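Local coordinates for protein probable starch synthase 4, chloroplastic/amyloplastic (Arabidopsis thaliana, PDB 6GNE) that probably acts as a plastid starch synthase of the GT-B glycosyltransferase fold, binding adenosine-5'-diphosphate in one pocket and glycans at more than one site, at residues F172-F177 with V216-I220; I220-N224 with H253-F257. All coordinates share one frame; numbering follows the deposited sequence.

Contact 1 (F172-F177 with V216-I220); sequences FTCHNF and VKGAI. With AC1 (4,6-dideoxy-4-{[(1S,4R,5S,6S)-4,5,6-trihydroxy-3-(hydroxymethyl)cyclohex-2-en-1-yl]amino}-alpha-D-glucopyranose), chain C.
A beta-alpha-beta crossover of the N-terminal Rossmann-like half of the GT-B fold brings Phe-172, on strand 169-174, against Ala-219 of helix 215-222; the chain then enters strand 225-228, parallel and adjacent to the first. The short strand and helix axes pass 9.2 Å apart at 138°. Ala-219 CB sits almost centrally over one face of the Phe-172 ring, 3.4 Å from its centroid, a CH-pi contact that a side chain as small as alanine makes without pushing the helix off the sheet. Phe-172 CG is anti to the backbone N (chi1 176°), which sends the ring out toward the helix. Val-216 CG1 meets that ring's edge instead, 4.0 Å from Phe-172 CE2, and also touches Cys-174 SG and Phe-177 CD1, so that one methyl meets both aromatic rings and the sulfur. Ile-220 CD1 comes to the edge of the other ring, 4.1 Å from Phe-177 CE1. The side chains meeting here are buried and apolar. Past the strand, the loop turns to the glycan pocket, where His-175, its NE2 hydrogen-bonded to His-145, donates from ND1 to O6B of AC1, in the ring plane, at 2.7 Å and 163°.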
ATOM      1  N   PHE A 172       2.900   7.842 -13.313  1.00 40.06           N
ATOM      2  CA  PHE A 172       2.586   6.446 -12.970  1.00 38.95           C
ATOM      3  C   PHE A 172       3.396   5.990 -11.772  1.00 37.17           C
ATOM      4  O   PHE A 172       4.608   6.116 -11.765  1.00 38.49           O
ATOM      5  CB  PHE A 172       2.865   5.541 -14.157  1.00 38.91           C
ATOM      6  CG  PHE A 172       2.667   4.100 -13.855  1.00 38.09           C
ATOM      7  CD1 PHE A 172       1.419   3.616 -13.582  1.00 37.99           C
ATOM      8  CD2 PHE A 172       3.726   3.216 -13.874  1.00 38.91           C
ATOM      9  CE1 PHE A 172       1.210   2.286 -13.306  1.00 37.33           C
ATOM     10  CE2 PHE A 172       3.537   1.872 -13.619  1.00 38.35           C
ATOM     11  CZ  PHE A 172       2.269   1.410 -13.327  1.00 37.96           C
ATOM     12  N   THR A 173       2.728   5.495 -10.747  1.00 36.07           N
ATOM     13  CA  THR A 173       3.409   4.875  -9.618  1.00 34.15           C
ATOM     14  C   THR A 173       3.152   3.353  -9.684  1.00 33.60           C
ATOM     15  O   THR A 173       1.996   2.940  -9.750  1.00 31.84           O
ATOM     16  CB  THR A 173       2.937   5.490  -8.296  1.00 32.46           C
ATOM     17  OG1 THR A 173       3.294   6.871  -8.261  1.00 31.81           O
ATOM     18  CG2 THR A 173       3.559   4.777  -7.081  1.00 31.45           C
ATOM     19  N   CYS A 174       4.222   2.545  -9.722  1.00 34.57           N
ATOM     20  CA  CYS A 174       4.099   1.087  -9.449  1.00 35.73           C
ATOM     21  C   CYS A 174       4.497   0.799  -8.015  1.00 34.27           C
ATOM     22  O   CYS A 174       5.660   1.058  -7.614  1.00 33.63           O
ATOM     23  CB  CYS A 174       4.935   0.219 -10.403  1.00 37.97           C
ATOM     24  SG  CYS A 174       4.498  -1.541 -10.264  1.00 38.04           S
ATOM     25  N   HIS A 175       3.524   0.285  -7.265  1.00 33.67           N
ATOM     26  CA  HIS A 175       3.668  -0.035  -5.839  1.00 33.71           C
ATOM     27  C   HIS A 175       4.168  -1.496  -5.600  1.00 33.72           C
ATOM     28  O   HIS A 175       4.541  -1.870  -4.463  1.00 34.29           O
ATOM     29  CB  HIS A 175       2.330   0.127  -5.126  1.00 32.84           C
ATOM     30  CG  HIS A 175       1.765   1.508  -5.163  1.00 33.12           C
ATOM     31  ND1 HIS A 175       1.646   2.281  -4.031  1.00 32.76           N
ATOM     32  CD2 HIS A 175       1.212   2.223  -6.167  1.00 33.91           C
ATOM     33  CE1 HIS A 175       1.082   3.429  -4.347  1.00 33.76           C
ATOM     34  NE2 HIS A 175       0.818   3.422  -5.639  1.00 34.06           N
ATOM     35  N   ASN A 176       4.132  -2.323  -6.642  1.00 33.92           N
ATOM     36  CA  ASN A 176       4.758  -3.649  -6.625  1.00 34.42           C
ATOM     37  C   ASN A 176       4.931  -4.158  -8.047  1.00 35.01           C
ATOM     38  O   ASN A 176       3.953  -4.528  -8.696  1.00 34.26           O
ATOM     39  CB  ASN A 176       3.914  -4.647  -5.779  1.00 35.02           C
ATOM     40  CG  ASN A 176       4.576  -6.019  -5.624  1.00 35.96           C
ATOM     41  OD1 ASN A 176       5.631  -6.270  -6.179  1.00 39.00           O
ATOM     42  ND2 ASN A 176       3.950  -6.908  -4.873  1.00 35.72           N
ATOM     43  N   PHE A 177       6.178  -4.200  -8.517  1.00 36.50           N
ATOM     44  CA  PHE A 177       6.482  -4.646  -9.904  1.00 38.27           C
ATOM     45  C   PHE A 177       6.277  -6.140 -10.133  1.00 39.32           C
ATOM     46  O   PHE A 177       6.429  -6.625 -11.230  1.00 42.03           O
ATOM     47  CB  PHE A 177       7.900  -4.260 -10.314  1.00 38.66           C
ATOM     48  CG  PHE A 177       8.078  -2.801 -10.628  1.00 39.23           C
ATOM     49  CD1 PHE A 177       7.762  -2.300 -11.870  1.00 40.09           C
ATOM     50  CD2 PHE A 177       8.603  -1.928  -9.681  1.00 38.90           C
ATOM     51  CE1 PHE A 177       7.935  -0.958 -12.157  1.00 40.54           C
ATOM     52  CE2 PHE A 177       8.810  -0.593  -9.972  1.00 38.98           C
ATOM     53  CZ  PHE A 177       8.469  -0.098 -11.211  1.00 39.98           C
ATOM     54  N   VAL A 216       2.054  -2.559 -17.221  1.00 44.11           N
ATOM     55  CA  VAL A 216       3.025  -1.783 -16.459  1.00 42.92           C
ATOM     56  C   VAL A 216       4.149  -1.301 -17.370  1.00 44.87           C
ATOM     57  O   VAL A 216       4.598  -0.171 -17.229  1.00 43.96           O
ATOM     58  CB  VAL A 216       3.562  -2.573 -15.244  1.00 41.70           C
ATOM     59  CG1 VAL A 216       4.706  -1.834 -14.547  1.00 41.15           C
ATOM     60  CG2 VAL A 216       2.438  -2.811 -14.250  1.00 40.15           C
ATOM     61  N   LYS A 217       4.571  -2.128 -18.317  1.00 48.10           N
ATOM     62  CA  LYS A 217       5.571  -1.699 -19.300  1.00 50.93           C
ATOM     63  C   LYS A 217       5.096  -0.539 -20.183  1.00 51.61           C
ATOM     64  O   LYS A 217       5.869   0.374 -20.501  1.00 52.06           O
ATOM     65  CB  LYS A 217       5.996  -2.847 -20.203  1.00 53.80           C
ATOM     66  CG  LYS A 217       7.102  -2.403 -21.127  1.00 56.88           C
ATOM     67  CD  LYS A 217       8.107  -3.448 -21.484  1.00 59.70           C
ATOM     68  CE  LYS A 217       7.794  -4.132 -22.774  1.00 62.70           C
ATOM     69  NZ  LYS A 217       9.038  -4.406 -23.539  1.00 65.44           N
ATOM     70  N   GLY A 218       3.830  -0.588 -20.596  1.00 52.10           N
ATOM     71  CA  GLY A 218       3.214   0.536 -21.295  1.00 52.70           C
ATOM     72  C   GLY A 218       3.157   1.803 -20.473  1.00 49.91           C
ATOM     73  O   GLY A 218       3.333   2.878 -21.017  1.00 51.00           O
ATOM     74  N   ALA A 219       2.907   1.693 -19.174  1.00 46.24           N
ATOM     75  CA  ALA A 219       2.885   2.881 -18.317  1.00 44.75           C
ATOM     76  C   ALA A 219       4.263   3.448 -18.076  1.00 44.67           C
ATOM     77  O   ALA A 219       4.399   4.655 -17.940  1.00 44.65           O
ATOM     78  CB  ALA A 219       2.198   2.596 -17.020  1.00 42.58           C
ATOM     79  N   ILE A 220       5.294   2.602 -18.041  1.00 45.10           N
ATOM     80  CA  ILE A 220       6.652   3.123 -17.898  1.00 45.21           C
ATOM     81  C   ILE A 220       6.999   3.948 -19.139  1.00 46.14           C
ATOM     82  O   ILE A 220       7.570   5.014 -19.051  1.00 45.47           O
ATOM     83  CB  ILE A 220       7.688   2.025 -17.649  1.00 46.09           C
ATOM     84  CG1 ILE A 220       7.496   1.392 -16.257  1.00 44.55           C
ATOM     85  CG2 ILE A 220       9.120   2.551 -17.800  1.00 48.21           C
ATOM     86  CD1 ILE A 220       8.003  -0.049 -16.154  1.00 44.07           C
TER
HETATM   87  C1  AC1 C   3      -2.230  -4.744  -4.807  1.00 35.38           C
HETATM   88  O2  AC1 C   3      -1.007  -3.840  -6.697  1.00 35.07           O
HETATM   89  C2  AC1 C   3      -1.172  -3.739  -5.273  1.00 36.38           C
HETATM   90  C4A AC1 C   3       3.819  -1.071  -0.556  1.00 31.44           C
HETATM   91  C3  AC1 C   3       0.151  -3.919  -4.511  1.00 35.52           C
HETATM   92  O3  AC1 C   3       1.045  -2.902  -4.971  1.00 35.84           O
HETATM   93  C4  AC1 C   3      -0.100  -3.835  -3.002  1.00 34.55           C
HETATM   94  N4A AC1 C   3       1.112  -3.917  -2.168  1.00 35.55           N
HETATM   95  C5  AC1 C   3      -1.104  -4.946  -2.681  1.00 34.19           C
HETATM   96  O5  AC1 C   3      -2.326  -4.703  -3.382  1.00 35.06           O
HETATM   97  C6  AC1 C   3      -1.485  -5.012  -1.212  1.00 34.74           C
HETATM   98  C1B AC1 C   3       2.215  -2.947  -2.208  1.00 33.90           C
HETATM   99  C2B AC1 C   3       3.497  -3.412  -1.470  1.00 33.60           C
HETATM  100  O2B AC1 C   3       3.464  -4.800  -1.085  1.00 33.02           O
HETATM  101  C3B AC1 C   3       3.876  -2.563  -0.262  1.00 32.53           C
HETATM  102  O3B AC1 C   3       5.244  -2.845   0.020  1.00 33.96           O
HETATM  103  O4  AC1 C   3       4.092  -0.349   0.646  1.00 29.01           O
HETATM  104  C5B AC1 C   3       2.501  -0.676  -1.153  1.00 30.56           C
HETATM  105  C7B AC1 C   3       1.759  -1.547  -1.844  1.00 31.82           C
HETATM  106  C6B AC1 C   3       2.024   0.752  -1.030  1.00 30.70           C
HETATM  107  O6B AC1 C   3       2.920   1.645  -1.702  1.00 29.58           O

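Contact 2 (I220-N224 with H253-F257); sequences IIFSN and HSKKF. With GLC (alpha-D-glucopyranose), chain D.
Lys-256 reaches across to the end of helix 215-222, where its ammonium group meets three backbone carbonyls. Lys-256 NZ donates to Ser-223 O at 2.8 Å, lying nearly along the C=O axis (165° at the oxygen). The same Lys-256 NZ makes two weak bonds, to Ile-220 O and Ile-221 O, each 3.0 Å. A long, flexible lysine suits this place: with chi1 at 73° CG is tucked between both backbone arms, and the chain beyond it is extended, carrying the charge to the last turn. A positive group here would probably be favoured by the helix dipole, whose negative end it faces.

Both segments belong to the Rossmann-like N-terminal half of the GT-B fold, in whose sheet strands 225-228 and 257-259 are parallel neighbours. Helix 215-222 feeds the first, further helices follow, and the 3-10 turn at 254-256 leads into the second; Lys-256 also bonds through its backbone to Val-226.

Apolar contacts flank the charge. His-253, just past helix 247-252, turns its ring obliquely to two isoleucines: His-253 CE1 approaches Ile-221 CG1 at 3.8 Å, while Ile-220 CG2 lies 4.3 Å from His-253 CB. Its ND1 bonds weakly to Thr-249 O.

Polar ends on the helix side have their own partners: Ser-223 OG bonds back to Ala-219 O, and Asn-224 OD1 receives Ile-170 N.

Sugar contacts lie on the helix side too. The glucose (GLC) offers O2 to Ile-221 O in a long, weak bond of 3.5 Å, so this carbonyl has two weak partners, sugar and lysine. The CD1-CE1 side of the Phe-222 ring lies obliquely by the sugar's O5 and near its carbons C1 and C6, and Ile-221 CG2 comes within 3.8 Å of GLC O3.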
ATOM      1  N   ILE A 220       5.294   2.602 -18.041  1.00 45.10           N
ATOM      2  CA  ILE A 220       6.652   3.123 -17.898  1.00 45.21           C
ATOM      3  C   ILE A 220       6.999   3.948 -19.139  1.00 46.14           C
ATOM      4  O   ILE A 220       7.570   5.014 -19.051  1.00 45.47           O
ATOM      5  CB  ILE A 220       7.688   2.025 -17.649  1.00 46.09           C
ATOM      6  CG1 ILE A 220       7.496   1.392 -16.257  1.00 44.55           C
ATOM      7  CG2 ILE A 220       9.120   2.551 -17.800  1.00 48.21           C
ATOM      8  CD1 ILE A 220       8.003  -0.049 -16.154  1.00 44.07           C
ATOM      9  N   ILE A 221       6.628   3.438 -20.298  1.00 47.31           N
ATOM     10  CA  ILE A 221       6.967   4.076 -21.573  1.00 49.62           C
ATOM     11  C   ILE A 221       6.189   5.365 -21.819  1.00 49.35           C
ATOM     12  O   ILE A 221       6.748   6.395 -22.120  1.00 49.32           O
ATOM     13  CB  ILE A 221       6.823   3.059 -22.718  1.00 51.62           C
ATOM     14  CG1 ILE A 221       7.917   1.973 -22.529  1.00 51.98           C
ATOM     15  CG2 ILE A 221       6.982   3.718 -24.089  1.00 54.35           C
ATOM     16  CD1 ILE A 221       7.661   0.717 -23.304  1.00 53.84           C
ATOM     17  N   PHE A 222       4.887   5.302 -21.648  1.00 49.56           N
ATOM     18  CA  PHE A 222       3.994   6.426 -21.980  1.00 49.95           C
ATOM     19  C   PHE A 222       3.838   7.521 -20.923  1.00 47.98           C
ATOM     20  O   PHE A 222       3.208   8.519 -21.193  1.00 50.17           O
ATOM     21  CB  PHE A 222       2.616   5.880 -22.405  1.00 50.42           C
ATOM     22  CG  PHE A 222       2.629   5.253 -23.758  1.00 53.02           C
ATOM     23  CD1 PHE A 222       2.333   6.021 -24.869  1.00 56.03           C
ATOM     24  CD2 PHE A 222       2.962   3.911 -23.952  1.00 53.63           C
ATOM     25  CE1 PHE A 222       2.345   5.472 -26.150  1.00 58.04           C
ATOM     26  CE2 PHE A 222       3.018   3.371 -25.230  1.00 56.02           C
ATOM     27  CZ  PHE A 222       2.696   4.156 -26.325  1.00 57.86           C
ATOM     28  N   SER A 223       4.384   7.358 -19.728  1.00 45.68           N
ATOM     29  CA  SER A 223       4.185   8.340 -18.672  1.00 43.94           C
ATOM     30  C   SER A 223       5.317   9.327 -18.692  1.00 44.04           C
ATOM     31  O   SER A 223       6.413   8.973 -19.043  1.00 44.32           O
ATOM     32  CB  SER A 223       4.095   7.648 -17.322  1.00 41.72           C
ATOM     33  OG  SER A 223       3.005   6.732 -17.316  1.00 41.18           O
ATOM     34  N   ASN A 224       5.046  10.558 -18.292  1.00 44.18           N
ATOM     35  CA  ASN A 224       6.081  11.592 -18.180  1.00 45.07           C
ATOM     36  C   ASN A 224       6.894  11.476 -16.885  1.00 43.82           C
ATOM     37  O   ASN A 224       8.025  11.992 -16.813  1.00 44.27           O
ATOM     38  CB  ASN A 224       5.432  12.982 -18.236  1.00 46.11           C
ATOM     39  CG  ASN A 224       4.626  13.179 -19.487  1.00 47.96           C
ATOM     40  OD1 ASN A 224       3.372  13.202 -19.481  1.00 48.54           O
ATOM     41  ND2 ASN A 224       5.332  13.265 -20.583  1.00 49.44           N
ATOM     42  N   HIS A 253      14.773   3.951 -19.405  1.00 54.79           N
ATOM     43  CA  HIS A 253      13.994   5.124 -19.020  1.00 53.49           C
ATOM     44  C   HIS A 253      14.366   5.630 -17.616  1.00 51.69           C
ATOM     45  O   HIS A 253      13.524   6.218 -16.938  1.00 48.95           O
ATOM     46  CB  HIS A 253      12.495   4.798 -19.103  1.00 52.49           C
ATOM     47  CG  HIS A 253      12.000   4.653 -20.505  1.00 54.43           C
ATOM     48  ND1 HIS A 253      11.712   3.424 -21.076  1.00 54.57           N
ATOM     49  CD2 HIS A 253      11.783   5.577 -21.467  1.00 55.77           C
ATOM     50  CE1 HIS A 253      11.333   3.602 -22.324  1.00 56.50           C
ATOM     51  NE2 HIS A 253      11.376   4.897 -22.586  1.00 57.68           N
ATOM     52  N   SER A 254      15.623   5.446 -17.201  1.00 52.25           N
ATOM     53  CA  SER A 254      16.014   5.784 -15.840  1.00 51.49           C
ATOM     54  C   SER A 254      15.863   7.283 -15.483  1.00 52.15           C
ATOM     55  O   SER A 254      15.484   7.614 -14.371  1.00 49.77           O
ATOM     56  CB  SER A 254      17.419   5.282 -15.520  1.00 51.77           C
ATOM     57  OG  SER A 254      18.352   6.076 -16.169  1.00 54.68           O
ATOM     58  N   LYS A 255      16.133   8.170 -16.433  1.00 55.93           N
ATOM     59  CA  LYS A 255      16.043   9.624 -16.203  1.00 57.51           C
ATOM     60  C   LYS A 255      14.712  10.100 -15.553  1.00 54.38           C
ATOM     61  O   LYS A 255      14.725  11.041 -14.778  1.00 54.27           O
ATOM     62  CB  LYS A 255      16.201  10.411 -17.508  1.00 62.40           C
ATOM     63  CG  LYS A 255      17.542  10.435 -18.284  1.00 67.19           C
ATOM     64  CD  LYS A 255      17.367  11.461 -19.434  1.00 71.70           C
ATOM     65  CE  LYS A 255      17.949  11.069 -20.819  1.00 76.03           C
ATOM     66  NZ  LYS A 255      19.410  11.340 -20.998  1.00 78.87           N
ATOM     67  N   LYS A 256      13.593   9.471 -15.911  1.00 51.72           N
ATOM     68  CA  LYS A 256      12.265   9.840 -15.404  1.00 49.06           C
ATOM     69  C   LYS A 256      11.728   8.904 -14.306  1.00 45.99           C
ATOM     70  O   LYS A 256      10.607   9.116 -13.836  1.00 43.58           O
ATOM     71  CB  LYS A 256      11.242   9.944 -16.547  1.00 49.80           C
ATOM     72  CG  LYS A 256      10.799   8.622 -17.146  1.00 49.47           C
ATOM     73  CD  LYS A 256      10.027   8.814 -18.458  1.00 50.15           C
ATOM     74  CE  LYS A 256       9.501   7.465 -18.944  1.00 49.75           C
ATOM     75  NZ  LYS A 256       8.571   7.605 -20.097  1.00 50.35           N
ATOM     76  N   PHE A 257      12.534   7.914 -13.906  1.00 45.01           N
ATOM     77  CA  PHE A 257      12.171   6.905 -12.901  1.00 43.25           C
ATOM     78  C   PHE A 257      12.837   7.214 -11.585  1.00 42.94           C
ATOM     79  O   PHE A 257      14.047   7.335 -11.510  1.00 43.70           O
ATOM     80  CB  PHE A 257      12.617   5.500 -13.334  1.00 43.20           C
ATOM     81  CG  PHE A 257      12.314   4.409 -12.331  1.00 40.55           C
ATOM     82  CD1 PHE A 257      11.047   4.261 -11.789  1.00 39.04           C
ATOM     83  CD2 PHE A 257      13.305   3.499 -11.964  1.00 40.27           C
ATOM     84  CE1 PHE A 257      10.781   3.239 -10.877  1.00 37.69           C
ATOM     85  CE2 PHE A 257      13.033   2.472 -11.084  1.00 38.50           C
ATOM     86  CZ  PHE A 257      11.776   2.349 -10.521  1.00 37.45           C
TER
HETATM   87  C1  GLC D   2       4.297   8.846 -25.728  1.00103.24           C
HETATM   88  C2  GLC D   2       5.569   8.150 -25.228  1.00101.11           C
HETATM   89  C3  GLC D   2       6.458   7.701 -26.385  1.00101.40           C
HETATM   90  C4  GLC D   2       5.590   6.835 -27.305  1.00104.50           C
HETATM   91  C5  GLC D   2       4.497   7.758 -27.877  1.00107.82           C
HETATM   92  C6  GLC D   2       3.632   7.138 -28.979  1.00110.27           C
HETATM   93  O2  GLC D   2       6.317   8.988 -24.355  1.00 99.69           O
HETATM   94  O3  GLC D   2       7.607   6.973 -25.927  1.00 93.97           O
HETATM   95  O4  GLC D   2       6.355   6.126 -28.299  1.00 95.79           O
HETATM   96  O5  GLC D   2       3.651   8.134 -26.781  1.00106.15           O
HETATM   97  O6  GLC D   2       2.326   7.745 -29.036  1.00104.07           O

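In the fold
Contacts 1 and 2 lie about 10 Å apart, centre to centre, and share Ile-220 on helix 215-222, which packs on strand 169-174 through one side and receives the 253-257 turn at its end. They also touch directly: Phe-172 CB lies 3.4 Å from Ser-223 OG, and Phe-177 CZ is 4.1 Å from Phe-257 CE1. Each borders a different glycan site. The loop of contact 1 belongs to the pocket holding AC1, with the side chain of Cys-174 about 12 Å from the bound ADP. Contact 2 belongs to a second site, completed by Trp-157 and Asp-158, and the side chain of Ile-220 stands about 13 Å from AC1.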